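Local coordinates for translation initiation factor 4E (Ascaris suum, PDB 3M94), which binds the trimethylguanosine (m2,2,7G) mRNA cap, and probably the m7G cap as well, consistent with a role in recruiting mRNAs for translation initiation, at residues A[9-14]-A[55-60]. Residues are numbered along the deposited sequence; the frame is centred on the assembly and turned at random.
Sequences WALWYL and SDYYLF
Ala10, Trp12 and Leu14 exchange pairs of backbone hydrogen bonds with Phe60, Tyr58 and Asp56, respectively, joining 9-14 and 56-60 as antiparallel neighbours, axes 4.6 Å apart, in the curved sheet of the eIF4E fold. The bond from Ala10 N to Phe60 O is short (2.7 Å) and nearly straight, whereas Tyr58 N reaches Trp12 O from well above the carbonyl plane. Leu11, Tyr13, Tyr57 and Leu59 line the face that carries the helices. There Leu11 and Leu59 cross at about a right angle, Leu11 CB lying 3.9 Å from Leu59 CD1. The other methyl of Leu59, CD2, meets the Trp9 indole at CE3, while helix 88-104 packs against both residues through Ile103. Farther along, the Tyr13 and Tyr57 rings lie obliquely, planes at 51°, and touch through Tyr13 CD1 and Tyr57 CE2. Trp12 O sits in the plane of the Tyr57 ring at its CD2 edge, and Tyr57 OH hydrogen-bonds to the backbone O of Gln46. On the reverse face, Trp12 and Tyr58 abut through their CB atoms, 3.9 Å apart. Both turn CG beside their own backbone N (chi1 -57° and -52°), which on antiparallel strands sends the indole toward the Ala10 end and the phenol toward the Leu14 end, its CE2 edge alongside Leu14 CB. Trp22, a residue of the cap pocket, rests on both Leu14 and Tyr58. The side chain of Asp56 lies about 4 Å from the bound cap analogue; its OD1 pairs with Arg123 and accepts a bond from Asn121, two further pocket residues, which would tend to keep the carboxylate ionised. Its other oxygen, OD2, lies 3.9 Å from Leu14 CB and takes a weak hydrogen bond from Tyr58 OH.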
loop_
_atom_site.group_PDB
_atom_site.type_symbol
_atom_site.label_atom_id
_atom_site.label_comp_id
_atom_site.label_asym_id
_atom_site.label_seq_id
_atom_site.Cartn_x
_atom_site.Cartn_y
_atom_site.Cartn_z
ATOM N N TRP A 9 -11.511 -3.239 -5.364
ATOM C CA TRP A 9 -10.330 -2.419 -5.156
ATOM C C TRP A 9 -10.174 -1.468 -6.335
ATOM O O TRP A 9 -10.384 -1.865 -7.485
ATOM C CB TRP A 9 -9.077 -3.300 -5.051
ATOM C CG TRP A 9 -9.087 -4.211 -3.857
ATOM C CD1 TRP A 9 -9.602 -5.487 -3.806
ATOM C CD2 TRP A 9 -8.593 -3.918 -2.543
ATOM N NE1 TRP A 9 -9.430 -6.008 -2.537
ATOM C CE2 TRP A 9 -8.821 -5.066 -1.744
ATOM C CE3 TRP A 9 -7.951 -2.803 -1.966
ATOM C CZ2 TRP A 9 -8.446 -5.130 -0.390
ATOM C CZ3 TRP A 9 -7.570 -2.867 -0.621
ATOM C CH2 TRP A 9 -7.832 -4.027 0.157
ATOM N N ALA A 10 -9.772 -0.233 -6.057
ATOM C CA ALA A 10 -9.483 0.730 -7.131
ATOM C C ALA A 10 -7.993 1.078 -7.171
ATOM O O ALA A 10 -7.367 1.328 -6.135
ATOM C CB ALA A 10 -10.310 1.973 -6.991
ATOM N N LEU A 11 -7.443 1.067 -8.390
ATOM C CA LEU A 11 -6.081 1.501 -8.634
ATOM C C LEU A 11 -6.104 2.978 -9.030
ATOM O O LEU A 11 -6.892 3.377 -9.882
ATOM C CB LEU A 11 -5.431 0.656 -9.738
ATOM C CG LEU A 11 -4.007 1.035 -10.161
ATOM C CD1 LEU A 11 -2.987 0.665 -9.087
ATOM C CD2 LEU A 11 -3.684 0.304 -11.444
ATOM N N TRP A 12 -5.261 3.774 -8.365
ATOM C CA TRP A 12 -5.111 5.203 -8.655
ATOM C C TRP A 12 -3.653 5.450 -9.068
ATOM O O TRP A 12 -2.739 4.709 -8.682
ATOM C CB TRP A 12 -5.442 6.075 -7.436
ATOM C CG TRP A 12 -6.824 5.903 -6.836
ATOM C CD1 TRP A 12 -7.282 4.831 -6.118
ATOM C CD2 TRP A 12 -7.912 6.850 -6.879
ATOM N NE1 TRP A 12 -8.580 5.051 -5.716
ATOM C CE2 TRP A 12 -8.993 6.276 -6.175
ATOM C CE3 TRP A 12 -8.071 8.127 -7.439
ATOM C CZ2 TRP A 12 -10.221 6.926 -6.025
ATOM C CZ3 TRP A 12 -9.291 8.781 -7.291
ATOM C CH2 TRP A 12 -10.354 8.176 -6.589
ATOM N N TYR A 13 -3.460 6.484 -9.869
ATOM C CA TYR A 13 -2.147 6.905 -10.315
ATOM C C TYR A 13 -2.096 8.409 -10.170
ATOM O O TYR A 13 -3.053 9.099 -10.528
ATOM C CB TYR A 13 -1.915 6.501 -11.784
ATOM C CG TYR A 13 -0.716 7.158 -12.436
ATOM C CD1 TYR A 13 0.566 6.945 -11.948
ATOM C CD2 TYR A 13 -0.869 7.984 -13.547
ATOM C CE1 TYR A 13 1.671 7.553 -12.528
ATOM C CE2 TYR A 13 0.250 8.601 -14.156
ATOM C CZ TYR A 13 1.512 8.372 -13.634
ATOM O OH TYR A 13 2.620 8.958 -14.200
ATOM N N LEU A 14 -0.995 8.910 -9.614
ATOM C CA LEU A 14 -0.750 10.352 -9.564
ATOM C C LEU A 14 0.550 10.662 -10.302
ATOM O O LEU A 14 1.604 10.126 -9.961
ATOM C CB LEU A 14 -0.670 10.870 -8.117
ATOM C CG LEU A 14 -0.582 12.409 -7.923
ATOM C CD1 LEU A 14 -1.269 12.817 -6.645
ATOM C CD2 LEU A 14 0.839 12.959 -7.966
ATOM N N SER A 55 5.830 10.691 -8.829
ATOM C CA SER A 55 4.637 9.895 -9.139
ATOM C C SER A 55 4.326 8.876 -8.050
ATOM O O SER A 55 5.243 8.429 -7.352
ATOM C CB SER A 55 4.796 9.169 -10.473
ATOM O OG SER A 55 4.846 10.099 -11.521
ATOM N N ASP A 56 3.042 8.511 -7.932
ATOM C CA ASP A 56 2.559 7.481 -6.981
ATOM C C ASP A 56 1.575 6.513 -7.627
ATOM O O ASP A 56 0.886 6.868 -8.582
ATOM C CB ASP A 56 1.754 8.095 -5.832
ATOM C CG ASP A 56 2.375 9.334 -5.241
ATOM O OD1 ASP A 56 3.600 9.384 -4.999
ATOM O OD2 ASP A 56 1.588 10.253 -4.976
ATOM N N TYR A 57 1.482 5.310 -7.059
ATOM C CA TYR A 57 0.333 4.428 -7.271
ATOM C C TYR A 57 -0.375 4.264 -5.936
ATOM O O TYR A 57 0.277 4.298 -4.886
ATOM C CB TYR A 57 0.766 3.049 -7.757
ATOM C CG TYR A 57 1.108 2.897 -9.233
ATOM C CD1 TYR A 57 2.268 2.230 -9.626
ATOM C CD2 TYR A 57 0.253 3.350 -10.223
ATOM C CE1 TYR A 57 2.581 2.043 -10.978
ATOM C CE2 TYR A 57 0.547 3.168 -11.577
ATOM C CZ TYR A 57 1.718 2.523 -11.939
ATOM O OH TYR A 57 2.004 2.334 -13.266
ATOM N N TYR A 58 -1.698 4.090 -5.977
ATOM C CA TYR A 58 -2.497 3.784 -4.788
ATOM C C TYR A 58 -3.410 2.614 -5.127
ATOM O O TYR A 58 -3.971 2.562 -6.214
ATOM C CB TYR A 58 -3.372 4.967 -4.347
ATOM C CG TYR A 58 -2.643 6.294 -4.178
ATOM C CD1 TYR A 58 -2.277 6.757 -2.919
ATOM C CD2 TYR A 58 -2.360 7.100 -5.279
ATOM C CE1 TYR A 58 -1.615 7.984 -2.752
ATOM C CE2 TYR A 58 -1.693 8.324 -5.126
ATOM C CZ TYR A 58 -1.329 8.755 -3.864
ATOM O OH TYR A 58 -0.683 9.951 -3.726
ATOM N N LEU A 59 -3.547 1.676 -4.190
ATOM C CA LEU A 59 -4.555 0.642 -4.321
ATOM C C LEU A 59 -5.430 0.674 -3.084
ATOM O O LEU A 59 -4.988 0.250 -2.006
ATOM C CB LEU A 59 -3.961 -0.759 -4.512
ATOM C CG LEU A 59 -5.065 -1.726 -5.015
ATOM C CD1 LEU A 59 -5.257 -1.617 -6.550
ATOM C CD2 LEU A 59 -4.799 -3.166 -4.613
ATOM N N PHE A 60 -6.656 1.187 -3.239
ATOM C CA PHE A 60 -7.555 1.367 -2.106
ATOM C C PHE A 60 -8.883 0.673 -2.333
ATOM O O PHE A 60 -9.322 0.497 -3.491
ATOM C CB PHE A 60 -7.778 2.855 -1.807
ATOM C CG PHE A 60 -6.665 3.482 -0.965
ATOM C CD1 PHE A 60 -5.352 3.542 -1.449
ATOM C CD2 PHE A 60 -6.927 3.970 0.313
ATOM C CE1 PHE A 60 -4.331 4.069 -0.685
ATOM C CE2 PHE A 60 -5.908 4.525 1.079
ATOM C CZ PHE A 60 -4.607 4.564 0.582
#